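Local coordinates for protein dihydrodipicolinate synthase (Bacillus clausii KSM-K16, PDB 3E96) that probably catalyses the 4-hydroxy-tetrahydrodipicolinate synthase reaction on a TIM-barrel scaffold, at residues Gly89-Thr92 and Ser93-Ile96; Gly124-Ala127 and Tyr128-Ile132; Ser182-Glu185 and Glu186-Ile189; Lys222-Glu225 and Met226-Leu230; Arg240-Glu243 and Asp244-Phe248. All coordinates share one frame; numbering follows the deposited sequence.

Contact 1. Residues Gly89-Thr92 and Ser93-Ile96; sequences GYAT and STAI
The methyl CG2 of Thr94 lies against the start of the Tyr90 side chain, 3.7 Å from Tyr90 CB, and the two side chains pass each other at a slant. CG2 can do this because it stands anti to the backbone N of Thr94 (chi1 -57° for OG1), which leaves the hydroxyl on the other branch. There Thr94 OG1 meets a water at 2.9 Å, and the same water accepts from Ala91 N at 3.3 Å, tying the residue before the helix to its first turn. Ala91 holds the N-cap position: its carbonyl O takes the amide of Ala95, N to O 2.8 Å and nearly straight, while Ile96 N reaches Thr92 O at 2.9 Å. Behind this turn the carbonyl of Gly89 rests on Ala95, with Gly89 O 3.3 Å from Ala95 CB. With an alanine at Thr94, the water on Ala91 N would probably lose its second protein partner and a gap would be likely to open beside Tyr90 CB. The Tyr90 ring itself runs on to meet Tyr90 of the second subunit, so the turn sits at the dimer interface. Within the barrel it carries the chain from strand 83-88 into helix 92-105, with Thr94 touching Leu64 of helix 64-78 and Ala95 packed on Ile132 of helix 122-136.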
loop_
_atom_site.group_PDB
_atom_site.type_symbol
_atom_site.label_atom_id
_atom_site.label_comp_id
_atom_site.label_asym_id
_atom_site.label_seq_id
_atom_site.Cartn_x
_atom_site.Cartn_y
_atom_site.Cartn_z
ATOM N N GLY B 89 8.827 6.263 -3.193
ATOM C CA GLY B 89 7.766 6.111 -2.208
ATOM C C GLY B 89 8.235 5.555 -0.873
ATOM O O GLY B 89 9.421 5.634 -0.557
ATOM N N TYR B 90 7.295 4.998 -0.107
ATOM C CA TYR B 90 7.546 4.414 1.215
ATOM C C TYR B 90 7.708 5.481 2.300
ATOM O O TYR B 90 7.248 6.608 2.135
ATOM C CB TYR B 90 8.781 3.509 1.173
ATOM C CG TYR B 90 8.641 2.345 0.216
ATOM C CD1 TYR B 90 7.659 1.372 0.411
ATOM C CD2 TYR B 90 9.495 2.210 -0.881
ATOM C CE1 TYR B 90 7.533 0.292 -0.459
ATOM C CE2 TYR B 90 9.379 1.131 -1.757
ATOM C CZ TYR B 90 8.397 0.177 -1.539
ATOM O OH TYR B 90 8.284 -0.897 -2.399
ATOM N N ALA B 91 8.344 5.123 3.413
ATOM C CA ALA B 91 8.558 6.074 4.501
ATOM C C ALA B 91 9.296 7.295 3.949
ATOM O O ALA B 91 10.079 7.172 3.007
ATOM C CB ALA B 91 9.373 5.418 5.616
ATOM N N THR B 92 9.064 8.469 4.534
ATOM C CA THR B 92 9.715 9.681 4.040
ATOM C C THR B 92 11.227 9.555 3.859
ATOM O O THR B 92 11.759 9.959 2.825
ATOM C CB THR B 92 9.410 10.909 4.940
ATOM O OG1 THR B 92 9.923 10.693 6.257
ATOM C CG2 THR B 92 7.917 11.139 5.021
ATOM N N SER B 93 11.923 8.993 4.843
ATOM C CA SER B 93 13.374 8.845 4.730
ATOM C C SER B 93 13.724 7.948 3.544
ATOM O O SER B 93 14.683 8.205 2.818
ATOM C CB SER B 93 13.961 8.247 6.011
ATOM O OG SER B 93 13.500 6.923 6.216
ATOM N N THR B 94 12.941 6.890 3.363
ATOM C CA THR B 94 13.150 5.947 2.269
ATOM C C THR B 94 12.895 6.622 0.920
ATOM O O THR B 94 13.655 6.441 -0.032
ATOM C CB THR B 94 12.207 4.740 2.408
ATOM O OG1 THR B 94 12.422 4.120 3.680
ATOM C CG2 THR B 94 12.463 3.717 1.303
ATOM N N ALA B 95 11.820 7.402 0.841
ATOM C CA ALA B 95 11.488 8.099 -0.397
ATOM C C ALA B 95 12.622 9.058 -0.743
ATOM O O ALA B 95 13.016 9.181 -1.904
ATOM C CB ALA B 95 10.180 8.866 -0.233
ATOM N N ILE B 96 13.148 9.735 0.273
ATOM C CA ILE B 96 14.239 10.675 0.061
ATOM C C ILE B 96 15.489 9.939 -0.417
ATOM O O ILE B 96 16.224 10.447 -1.261
ATOM C CB ILE B 96 14.537 11.469 1.355
ATOM C CG1 ILE B 96 13.332 12.356 1.688
ATOM C CG2 ILE B 96 15.790 12.331 1.174
ATOM C CD1 ILE B 96 13.381 12.992 3.068
HETATM O O HOH W 1 10.085 2.573 4.428
#

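Contact 2. Residues Gly124-Ala127 and Tyr128-Ile132; sequences GVYA and YFRDI
Tyr126 and Arg130, one turn apart on helix 122-136, meet through the phenol end: Tyr126 OH lies 3.6 Å from Arg130 CD, and the ring and guanidinium planes stand 71° apart. One water joins their polar ends, 2.8 Å from Tyr126 OH and accepting from Arg130 NH1, at the edge of both flat groups. The other side of the guanidinium is taken by Asp131. A bend at chi3 (57°) brings NE and NH2 round side-on to a single oxygen, with Arg130 NH2 to Asp131 OD1 at 2.9 Å and the NE bond longer; both come from the same face of the carboxylate. The backbone is satisfied in the regular helical way, the amides of Tyr128 to Asp131 bonding to the carbonyls of Gly124 to Ala127, as in Asp131 N to Ala127 O at 2.8 Å. Val125 CG1 packs on Phe129 CE2 at 3.5 Å, and the hydroxyl of Tyr128 bonds to Tyr90 O in the loop that leads into helix 92-105. The helix thus divides its chemistry: Tyr128, Phe129 and Ile132 pack on Ile112 of strand 109-112, Val125 on nearby loops, while Asp131 probably balances the arginine's charge and NE, NH1 and NH2 all have acceptors.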
loop_
_atom_site.group_PDB
_atom_site.type_symbol
_atom_site.label_atom_id
_atom_site.label_comp_id
_atom_site.label_asym_id
_atom_site.label_seq_id
_atom_site.Cartn_x
_atom_site.Cartn_y
_atom_site.Cartn_z
ATOM N N GLY B 124 -1.616 15.225 7.198
ATOM C CA GLY B 124 -0.463 14.344 7.154
ATOM C C GLY B 124 0.050 14.086 5.749
ATOM O O GLY B 124 1.255 13.993 5.535
ATOM N N VAL B 125 -0.863 13.960 4.790
ATOM C CA VAL B 125 -0.478 13.712 3.401
ATOM C C VAL B 125 0.229 14.948 2.863
ATOM O O VAL B 125 1.224 14.847 2.147
ATOM C CB VAL B 125 -1.714 13.382 2.542
ATOM C CG1 VAL B 125 -1.326 13.260 1.066
ATOM C CG2 VAL B 125 -2.328 12.073 3.036
ATOM N N TYR B 126 -0.289 16.120 3.213
ATOM C CA TYR B 126 0.343 17.360 2.793
ATOM C C TYR B 126 1.791 17.355 3.301
ATOM O O TYR B 126 2.724 17.583 2.541
ATOM C CB TYR B 126 -0.398 18.560 3.383
ATOM C CG TYR B 126 0.405 19.835 3.304
ATOM C CD1 TYR B 126 0.543 20.525 2.100
ATOM C CD2 TYR B 126 1.085 20.312 4.421
ATOM C CE1 TYR B 126 1.346 21.664 2.013
ATOM C CE2 TYR B 126 1.892 21.441 4.346
ATOM C CZ TYR B 126 2.018 22.111 3.142
ATOM O OH TYR B 126 2.832 23.217 3.072
ATOM N N ALA B 127 1.966 17.092 4.591
ATOM C CA ALA B 127 3.294 17.062 5.192
ATOM C C ALA B 127 4.169 16.001 4.533
ATOM O O ALA B 127 5.352 16.228 4.281
ATOM C CB ALA B 127 3.184 16.792 6.694
ATOM N N TYR B 128 3.582 14.839 4.257
ATOM C CA TYR B 128 4.320 13.753 3.623
ATOM C C TYR B 128 4.977 14.226 2.329
ATOM O O TYR B 128 6.191 14.116 2.162
ATOM C CB TYR B 128 3.384 12.579 3.317
ATOM C CG TYR B 128 4.074 11.426 2.623
ATOM C CD1 TYR B 128 4.903 10.555 3.328
ATOM C CD2 TYR B 128 3.926 11.227 1.251
ATOM C CE1 TYR B 128 5.572 9.512 2.683
ATOM C CE2 TYR B 128 4.586 10.194 0.596
ATOM C CZ TYR B 128 5.407 9.340 1.315
ATOM O OH TYR B 128 6.065 8.326 0.660
ATOM N N PHE B 129 4.171 14.755 1.415
ATOM C CA PHE B 129 4.693 15.233 0.142
ATOM C C PHE B 129 5.625 16.429 0.321
ATOM O O PHE B 129 6.700 16.487 -0.280
ATOM C CB PHE B 129 3.545 15.609 -0.797
ATOM C CG PHE B 129 2.789 14.422 -1.341
ATOM C CD1 PHE B 129 3.460 13.405 -2.018
ATOM C CD2 PHE B 129 1.408 14.339 -1.204
ATOM C CE1 PHE B 129 2.763 12.316 -2.558
ATOM C CE2 PHE B 129 0.699 13.257 -1.738
ATOM C CZ PHE B 129 1.384 12.246 -2.417
ATOM N N ARG B 130 5.211 17.384 1.146
ATOM C CA ARG B 130 6.029 18.569 1.372
ATOM C C ARG B 130 7.422 18.222 1.885
ATOM O O ARG B 130 8.415 18.718 1.357
ATOM C CB ARG B 130 5.352 19.504 2.371
ATOM C CG ARG B 130 6.133 20.784 2.626
ATOM C CD ARG B 130 5.759 21.350 3.978
ATOM N NE ARG B 130 6.001 20.362 5.027
ATOM C CZ ARG B 130 5.559 20.472 6.273
ATOM N NH1 ARG B 130 4.848 21.533 6.632
ATOM N NH2 ARG B 130 5.817 19.517 7.157
ATOM N N ASP B 131 7.496 17.374 2.908
ATOM C CA ASP B 131 8.784 16.994 3.486
ATOM C C ASP B 131 9.734 16.385 2.463
ATOM O O ASP B 131 10.924 16.703 2.442
ATOM C CB ASP B 131 8.595 16.005 4.641
ATOM C CG ASP B 131 7.965 16.644 5.865
ATOM O OD1 ASP B 131 7.902 17.889 5.931
ATOM O OD2 ASP B 131 7.544 15.891 6.770
ATOM N N ILE B 132 9.211 15.504 1.619
ATOM C CA ILE B 132 10.028 14.855 0.600
ATOM C C ILE B 132 10.502 15.839 -0.466
ATOM O O ILE B 132 11.672 15.833 -0.852
ATOM C CB ILE B 132 9.243 13.708 -0.074
ATOM C CG1 ILE B 132 8.970 12.607 0.956
ATOM C CG2 ILE B 132 10.023 13.169 -1.278
ATOM C CD1 ILE B 132 7.976 11.556 0.496
HETATM O O HOH W 2 4.224 23.991 5.357
#

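Contact 3. Residues Ser182-Glu185 and Glu186-Ile189; sequences SIPE and EHQI
His187 N bonds to Pro184 O at 3.0 Å and Gln188 N to Glu185 O at the same length, two successive i to i+3 bonds that wind Glu185, Glu186 and His187 into a short 3-10 turn. Both donors stand well above the carbonyl planes, as the tight winding requires, although the first bond is nearly straight at the hydrogen (167°). Pro184 O has a second partner: a water donates to it at 3.2 Å and accepts from Ile189 N at 3.1 Å, so the water spans the turn and holds the chain that leaves it. Outside these bonds lies the packing of the imidazole. His187 CD2 comes within 3.3 Å of Pro184 CG, the proline and histidine side chains meeting obliquely, while Ile183 CG2 approaches the ring in its plane, 3.8 Å from His187 CD2. The ring is brought back against the proline because His187 CG stands anti to its own carbonyl carbon (chi1 -58°). Beyond the turn, Ile183 and His187 both touch Ala158, and Ile189 starts toward strand 190-193 by packing on Leu163 and Val166. Glu185, Glu186 and Gln188 are exposed. The chemistry is that of a surface connection between helix 173-180 and strand 190-193: backbone bonds and one water set its shape, and apolar contacts lay the imidazole against the proline.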
loop_
_atom_site.group_PDB
_atom_site.type_symbol
_atom_site.label_atom_id
_atom_site.label_comp_id
_atom_site.label_asym_id
_atom_site.label_seq_id
_atom_site.Cartn_x
_atom_site.Cartn_y
_atom_site.Cartn_z
ATOM N N SER B 182 -8.405 26.192 -8.942
ATOM C CA SER B 182 -8.223 26.714 -7.587
ATOM C C SER B 182 -6.772 27.093 -7.315
ATOM O O SER B 182 -6.446 27.612 -6.247
ATOM C CB SER B 182 -8.675 25.678 -6.552
ATOM O OG SER B 182 -10.054 25.383 -6.689
ATOM N N ILE B 183 -5.902 26.825 -8.281
ATOM C CA ILE B 183 -4.487 27.136 -8.141
ATOM C C ILE B 183 -4.107 28.174 -9.195
ATOM O O ILE B 183 -4.340 27.975 -10.386
ATOM C CB ILE B 183 -3.641 25.853 -8.309
ATOM C CG1 ILE B 183 -3.985 24.874 -7.177
ATOM C CG2 ILE B 183 -2.156 26.194 -8.325
ATOM C CD1 ILE B 183 -3.381 23.491 -7.321
ATOM N N PRO B 184 -3.522 29.304 -8.766
ATOM C CA PRO B 184 -3.118 30.375 -9.683
ATOM C C PRO B 184 -2.050 29.953 -10.685
ATOM O O PRO B 184 -1.246 29.062 -10.412
ATOM C CB PRO B 184 -2.637 31.473 -8.737
ATOM C CG PRO B 184 -2.076 30.700 -7.592
ATOM C CD PRO B 184 -3.122 29.620 -7.383
ATOM N N GLU B 185 -2.053 30.596 -11.852
ATOM C CA GLU B 185 -1.082 30.284 -12.895
ATOM C C GLU B 185 0.324 30.489 -12.352
ATOM O O GLU B 185 1.287 29.901 -12.839
ATOM C CB GLU B 185 -1.298 31.189 -14.113
ATOM C CG GLU B 185 -2.672 31.059 -14.754
ATOM C CD GLU B 185 -2.977 29.643 -15.212
ATOM O OE1 GLU B 185 -2.205 29.098 -16.031
ATOM O OE2 GLU B 185 -3.993 29.074 -14.754
ATOM N N GLU B 186 0.423 31.328 -11.331
ATOM C CA GLU B 186 1.690 31.641 -10.692
ATOM C C GLU B 186 2.458 30.401 -10.222
ATOM O O GLU B 186 3.686 30.410 -10.169
ATOM C CB GLU B 186 1.436 32.567 -9.504
ATOM C CG GLU B 186 2.648 32.830 -8.648
ATOM C CD GLU B 186 2.325 33.663 -7.426
ATOM O OE1 GLU B 186 3.258 33.956 -6.655
ATOM O OE2 GLU B 186 1.144 34.023 -7.238
ATOM N N HIS B 187 1.744 29.334 -9.885
ATOM C CA HIS B 187 2.416 28.134 -9.405
ATOM C C HIS B 187 2.821 27.136 -10.487
ATOM O O HIS B 187 3.545 26.176 -10.217
ATOM C CB HIS B 187 1.563 27.473 -8.327
ATOM C CG HIS B 187 1.283 28.377 -7.167
ATOM N ND1 HIS B 187 2.247 29.197 -6.618
ATOM C CD2 HIS B 187 0.149 28.609 -6.465
ATOM C CE1 HIS B 187 1.718 29.896 -5.631
ATOM N NE2 HIS B 187 0.446 29.558 -5.517
ATOM N N GLN B 188 2.366 27.380 -11.710
ATOM C CA GLN B 188 2.700 26.538 -12.855
ATOM C C GLN B 188 2.767 25.050 -12.536
ATOM O O GLN B 188 3.815 24.529 -12.153
ATOM C CB GLN B 188 4.034 27.002 -13.446
ATOM C CG GLN B 188 4.034 28.476 -13.826
ATOM C CD GLN B 188 5.399 28.978 -14.253
ATOM O OE1 GLN B 188 5.969 28.507 -15.240
ATOM N NE2 GLN B 188 5.933 29.943 -13.509
ATOM N N ILE B 189 1.643 24.366 -12.705
ATOM C CA ILE B 189 1.581 22.937 -12.440
ATOM C C ILE B 189 1.140 22.199 -13.699
ATOM O O ILE B 189 0.176 22.596 -14.352
ATOM C CB ILE B 189 0.561 22.627 -11.315
ATOM C CG1 ILE B 189 0.975 23.326 -10.017
ATOM C CG2 ILE B 189 0.441 21.123 -11.116
ATOM C CD1 ILE B 189 2.313 22.875 -9.462
HETATM O O HOH W 3 -0.671 26.373 -12.099
#

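Contact 4. Residues Lys222-Glu225 and Met226-Leu230; sequences KAVE and MLEAL
Val224 and Glu228 run alongside each other in one direction, one turn apart on helix 220-231, the helix that follows the last strand of the TIM barrel. Their contact is apolar on one side and carboxylate on the other: Val224 CG1 sits 3.7 Å from Glu228 CD. Two torsions bring these groups together. The CG1 branch of Val224 is anti to its backbone N (chi1 173°), and Glu228 CG is anti to its carbonyl carbon (chi1 -54°), so that the glutamate chain runs back along the helix beside the valine.

The hydrogen bonding is the regular i to i+4 kind. The amides of Met226, Leu227, Glu228 and Ala229 bond in turn to the carbonyls of Lys222, Ala223, Val224 and Glu225; Glu228 N to Val224 O measures 3.0 Å, and Met226 N to Lys222 O is longer at 3.2 Å.

The charged end of Lys222 looks to another helix. Its NZ makes a salt bridge with Asp244 of helix 235-252, and the side chain also lies in a cation-pi contact with Trp300.

Packing accounts for the rest. Ala223 and Leu227 rest on Ile15, Met226 on Ala200 and Pro201, and Ala229 on Ala237 and Val238. This joins the eighth barrel helix to strand 15-17 inside it, to helix 200-206 beside it and to helix 235-252 outside it. Within the helix, the Ala229 methyl touches the preceding turn, Ala229 CB standing 3.4 Å from Glu225 O.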
loop_
_atom_site.group_PDB
_atom_site.type_symbol
_atom_site.label_atom_id
_atom_site.label_comp_id
_atom_site.label_asym_id
_atom_site.label_seq_id
_atom_site.Cartn_x
_atom_site.Cartn_y
_atom_site.Cartn_z
ATOM N N LYS B 222 -0.907 4.197 -30.713
ATOM C CA LYS B 222 -2.306 4.453 -30.376
ATOM C C LYS B 222 -2.401 5.576 -29.353
ATOM O O LYS B 222 -3.299 6.418 -29.423
ATOM C CB LYS B 222 -2.977 3.196 -29.816
ATOM C CG LYS B 222 -3.271 2.129 -30.857
ATOM C CD LYS B 222 -4.045 0.967 -30.253
ATOM C CE LYS B 222 -4.386 -0.079 -31.311
ATOM N NZ LYS B 222 -5.260 0.477 -32.386
ATOM N N ALA B 223 -1.474 5.582 -28.399
ATOM C CA ALA B 223 -1.451 6.613 -27.373
ATOM C C ALA B 223 -1.123 7.945 -28.034
ATOM O O ALA B 223 -1.732 8.971 -27.727
ATOM C CB ALA B 223 -0.404 6.276 -26.312
ATOM N N VAL B 224 -0.158 7.921 -28.953
ATOM C CA VAL B 224 0.243 9.130 -29.662
ATOM C C VAL B 224 -0.920 9.691 -30.474
ATOM O O VAL B 224 -1.112 10.902 -30.534
ATOM C CB VAL B 224 1.444 8.860 -30.607
ATOM C CG1 VAL B 224 1.727 10.093 -31.458
ATOM C CG2 VAL B 224 2.680 8.516 -29.784
ATOM N N GLU B 225 -1.699 8.810 -31.094
ATOM C CA GLU B 225 -2.841 9.256 -31.886
ATOM C C GLU B 225 -3.839 10.010 -31.011
ATOM O O GLU B 225 -4.394 11.025 -31.436
ATOM C CB GLU B 225 -3.545 8.066 -32.542
ATOM C CG GLU B 225 -2.664 7.244 -33.465
ATOM C CD GLU B 225 -3.421 6.105 -34.127
ATOM O OE1 GLU B 225 -2.762 5.169 -34.638
ATOM O OE2 GLU B 225 -4.671 6.149 -34.143
ATOM N N MET B 226 -4.065 9.519 -29.793
ATOM C CA MET B 226 -5.007 10.177 -28.891
ATOM C C MET B 226 -4.489 11.547 -28.485
ATOM O O MET B 226 -5.246 12.516 -28.469
ATOM C CB MET B 226 -5.264 9.338 -27.626
ATOM C CG MET B 226 -6.255 10.005 -26.647
ATOM S SD MET B 226 -6.742 9.022 -25.180
ATOM C CE MET B 226 -8.089 8.030 -25.900
ATOM N N LEU B 227 -3.202 11.628 -28.151
ATOM C CA LEU B 227 -2.612 12.898 -27.740
ATOM C C LEU B 227 -2.717 13.933 -28.851
ATOM O O LEU B 227 -3.087 15.079 -28.610
ATOM C CB LEU B 227 -1.135 12.724 -27.365
ATOM C CG LEU B 227 -0.419 14.015 -26.941
ATOM C CD1 LEU B 227 -0.957 14.490 -25.592
ATOM C CD2 LEU B 227 1.085 13.771 -26.853
ATOM N N GLU B 228 -2.392 13.528 -30.073
ATOM C CA GLU B 228 -2.445 14.459 -31.193
ATOM C C GLU B 228 -3.875 14.912 -31.481
ATOM O O GLU B 228 -4.112 16.092 -31.735
ATOM C CB GLU B 228 -1.813 13.825 -32.429
ATOM C CG GLU B 228 -0.398 13.327 -32.158
ATOM C CD GLU B 228 0.363 12.978 -33.416
ATOM O OE1 GLU B 228 -0.219 12.317 -34.301
ATOM O OE2 GLU B 228 1.551 13.355 -33.511
ATOM N N ALA B 229 -4.823 13.980 -31.426
ATOM C CA ALA B 229 -6.223 14.309 -31.671
ATOM C C ALA B 229 -6.708 15.310 -30.626
ATOM O O ALA B 229 -7.385 16.285 -30.954
ATOM C CB ALA B 229 -7.083 13.041 -31.627
ATOM N N LEU B 230 -6.356 15.070 -29.367
ATOM C CA LEU B 230 -6.760 15.966 -28.287
ATOM C C LEU B 230 -6.154 17.354 -28.486
ATOM O O LEU B 230 -6.840 18.366 -28.356
ATOM C CB LEU B 230 -6.317 15.399 -26.933
ATOM C CG LEU B 230 -7.078 14.170 -26.417
ATOM C CD1 LEU B 230 -6.369 13.583 -25.201
ATOM C CD2 LEU B 230 -8.504 14.571 -26.056
#

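Contact 5. Residues Arg240-Glu243 and Asp244-Phe248; sequences RIWE and DIVPF
Val246 drives its CG2 methyl onto one face of the Trp242 indole, a CH-pi contact between successive turns of helix 235-252, which follows the eighth barrel helix and belongs to the C-terminal helices of this DapA-family protein. The methyl stands 3.4 Å from the centroid of the five-membered ring, only 17° off its normal, and its nearest ring atom is Trp242 CE2 at 3.3 Å. Trp242 CG is anti to its backbone N (chi1 178°), which swings the indole along the helix toward the next turn and under the valine. At the ring's edge, Trp242 NE1 bonds to Lys198 O, which helps fix its rotation, while Trp239 and Phe202 meet it with their own rings. With an alanine in place of Trp242, the Val246 methyl would probably lose the surface it lies on and Lys198 O its indole donor.

On another side of the helix Ile241 and Ile245 keep company, with Ile241 CG2 3.7 Å from Ile245 CD1; Ile241 also packs on Met226 and Ala229 of helix 220-231.

Along the backbone, Ile245 N is shared between Ile241 O and, weakly, Trp242 O, before Val246 N meets Trp242 O at 2.9 Å. The helix is kinked at Pro247 and Phe248, neither of whose N atoms bonds to the turn before: Pro247 has no amide hydrogen, and Phe248 N makes a weak bond to Ile245 O. Where an amide would have stood, a ring carbon takes the place, Pro247 CD lying 3.3 Å from Glu243 O.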
loop_
_atom_site.group_PDB
_atom_site.type_symbol
_atom_site.label_atom_id
_atom_site.label_comp_id
_atom_site.label_asym_id
_atom_site.label_seq_id
_atom_site.Cartn_x
_atom_site.Cartn_y
_atom_site.Cartn_z
ATOM N N ARG B 240 -13.134 8.342 -31.653
ATOM C CA ARG B 240 -12.883 7.134 -32.426
ATOM C C ARG B 240 -11.750 6.345 -31.776
ATOM O O ARG B 240 -11.863 5.138 -31.565
ATOM C CB ARG B 240 -12.505 7.497 -33.862
ATOM C CG ARG B 240 -12.225 6.298 -34.761
ATOM C CD ARG B 240 -10.851 6.419 -35.392
ATOM N NE ARG B 240 -10.679 7.705 -36.064
ATOM C CZ ARG B 240 -9.499 8.270 -36.293
ATOM N NH1 ARG B 240 -8.388 7.664 -35.901
ATOM N NH2 ARG B 240 -9.429 9.444 -36.910
ATOM N N ILE B 241 -10.657 7.036 -31.466
ATOM C CA ILE B 241 -9.501 6.406 -30.836
ATOM C C ILE B 241 -9.892 5.909 -29.444
ATOM O O ILE B 241 -9.507 4.813 -29.031
ATOM C CB ILE B 241 -8.332 7.406 -30.709
ATOM C CG1 ILE B 241 -7.988 7.977 -32.087
ATOM C CG2 ILE B 241 -7.115 6.716 -30.109
ATOM C CD1 ILE B 241 -7.014 9.147 -32.045
ATOM N N TRP B 242 -10.656 6.723 -28.726
ATOM C CA TRP B 242 -11.112 6.363 -27.386
ATOM C C TRP B 242 -11.904 5.050 -27.401
ATOM O O TRP B 242 -11.589 4.122 -26.654
ATOM C CB TRP B 242 -11.977 7.486 -26.811
ATOM C CG TRP B 242 -12.525 7.195 -25.450
ATOM C CD1 TRP B 242 -11.842 7.212 -24.266
ATOM C CD2 TRP B 242 -13.877 6.843 -25.130
ATOM N NE1 TRP B 242 -12.690 6.895 -23.225
ATOM C CE2 TRP B 242 -13.944 6.664 -23.731
ATOM C CE3 TRP B 242 -15.037 6.662 -25.893
ATOM C CZ2 TRP B 242 -15.130 6.311 -23.077
ATOM C CZ3 TRP B 242 -16.217 6.312 -25.242
ATOM C CH2 TRP B 242 -16.251 6.140 -23.847
ATOM N N GLU B 243 -12.929 4.968 -28.246
ATOM C CA GLU B 243 -13.742 3.752 -28.323
ATOM C C GLU B 243 -12.881 2.544 -28.666
ATOM O O GLU B 243 -13.140 1.432 -28.209
ATOM C CB GLU B 243 -14.837 3.890 -29.384
ATOM C CG GLU B 243 -15.927 4.883 -29.045
ATOM C CD GLU B 243 -17.125 4.745 -29.959
ATOM O OE1 GLU B 243 -17.845 3.732 -29.845
ATOM O OE2 GLU B 243 -17.340 5.641 -30.794
ATOM N N ASP B 244 -11.855 2.780 -29.475
ATOM C CA ASP B 244 -10.934 1.733 -29.909
ATOM C C ASP B 244 -10.087 1.184 -28.758
ATOM O O ASP B 244 -9.798 -0.010 -28.708
ATOM C CB ASP B 244 -10.011 2.298 -31.000
ATOM C CG ASP B 244 -9.132 1.241 -31.641
ATOM O OD1 ASP B 244 -9.679 0.286 -32.229
ATOM O OD2 ASP B 244 -7.890 1.370 -31.566
ATOM N N ILE B 245 -9.703 2.057 -27.830
ATOM C CA ILE B 245 -8.853 1.662 -26.706
ATOM C C ILE B 245 -9.564 1.242 -25.414
ATOM O O ILE B 245 -9.026 0.445 -24.645
ATOM C CB ILE B 245 -7.856 2.800 -26.371
ATOM C CG1 ILE B 245 -6.984 3.101 -27.595
ATOM C CG2 ILE B 245 -6.971 2.407 -25.197
ATOM C CD1 ILE B 245 -6.131 4.354 -27.451
ATOM N N VAL B 246 -10.766 1.760 -25.177
ATOM C CA VAL B 246 -11.492 1.448 -23.943
ATOM C C VAL B 246 -11.590 -0.026 -23.529
ATOM O O VAL B 246 -11.345 -0.362 -22.368
ATOM C CB VAL B 246 -12.919 2.046 -23.967
ATOM C CG1 VAL B 246 -13.698 1.586 -22.735
ATOM C CG2 VAL B 246 -12.837 3.561 -23.978
ATOM N N PRO B 247 -11.952 -0.923 -24.458
ATOM C CA PRO B 247 -12.057 -2.338 -24.088
ATOM C C PRO B 247 -10.779 -2.894 -23.453
ATOM O O PRO B 247 -10.836 -3.698 -22.522
ATOM C CB PRO B 247 -12.396 -3.016 -25.415
ATOM C CG PRO B 247 -13.191 -1.959 -26.130
ATOM C CD PRO B 247 -12.382 -0.710 -25.853
ATOM N N PHE B 248 -9.631 -2.456 -23.957
ATOM C CA PHE B 248 -8.349 -2.904 -23.433
ATOM C C PHE B 248 -8.170 -2.399 -22.005
ATOM O O PHE B 248 -7.747 -3.147 -21.117
ATOM C CB PHE B 248 -7.207 -2.379 -24.306
ATOM C CG PHE B 248 -5.845 -2.878 -23.894
ATOM C CD1 PHE B 248 -5.499 -4.215 -24.061
ATOM C CD2 PHE B 248 -4.909 -2.007 -23.345
ATOM C CE1 PHE B 248 -4.234 -4.682 -23.689
ATOM C CE2 PHE B 248 -3.642 -2.459 -22.968
ATOM C CZ PHE B 248 -3.306 -3.799 -23.141
#

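All five contacts are local, yet they sit on different parts of one TIM-barrel chain. Contact 1, at the start of one helix, and contact 2, on the next, touch each other and the second subunit; contact 1 is buried, contact 2 partly so. Contacts 4 and 5, both partly buried, form another touching pair across the chain's centre, on successive helices joined by a lysine-aspartate salt bridge and apolar packing. Contact 3 is the surface member, a 3-10 turn rather than an alpha helix. Water bridges appear in contacts 1, 2 and 3, and an internal arginine-aspartate salt bridge in contact 2; contact 4 rests on helix bonds and a valine beside a glutamate, contact 5 on a methyl over an indole.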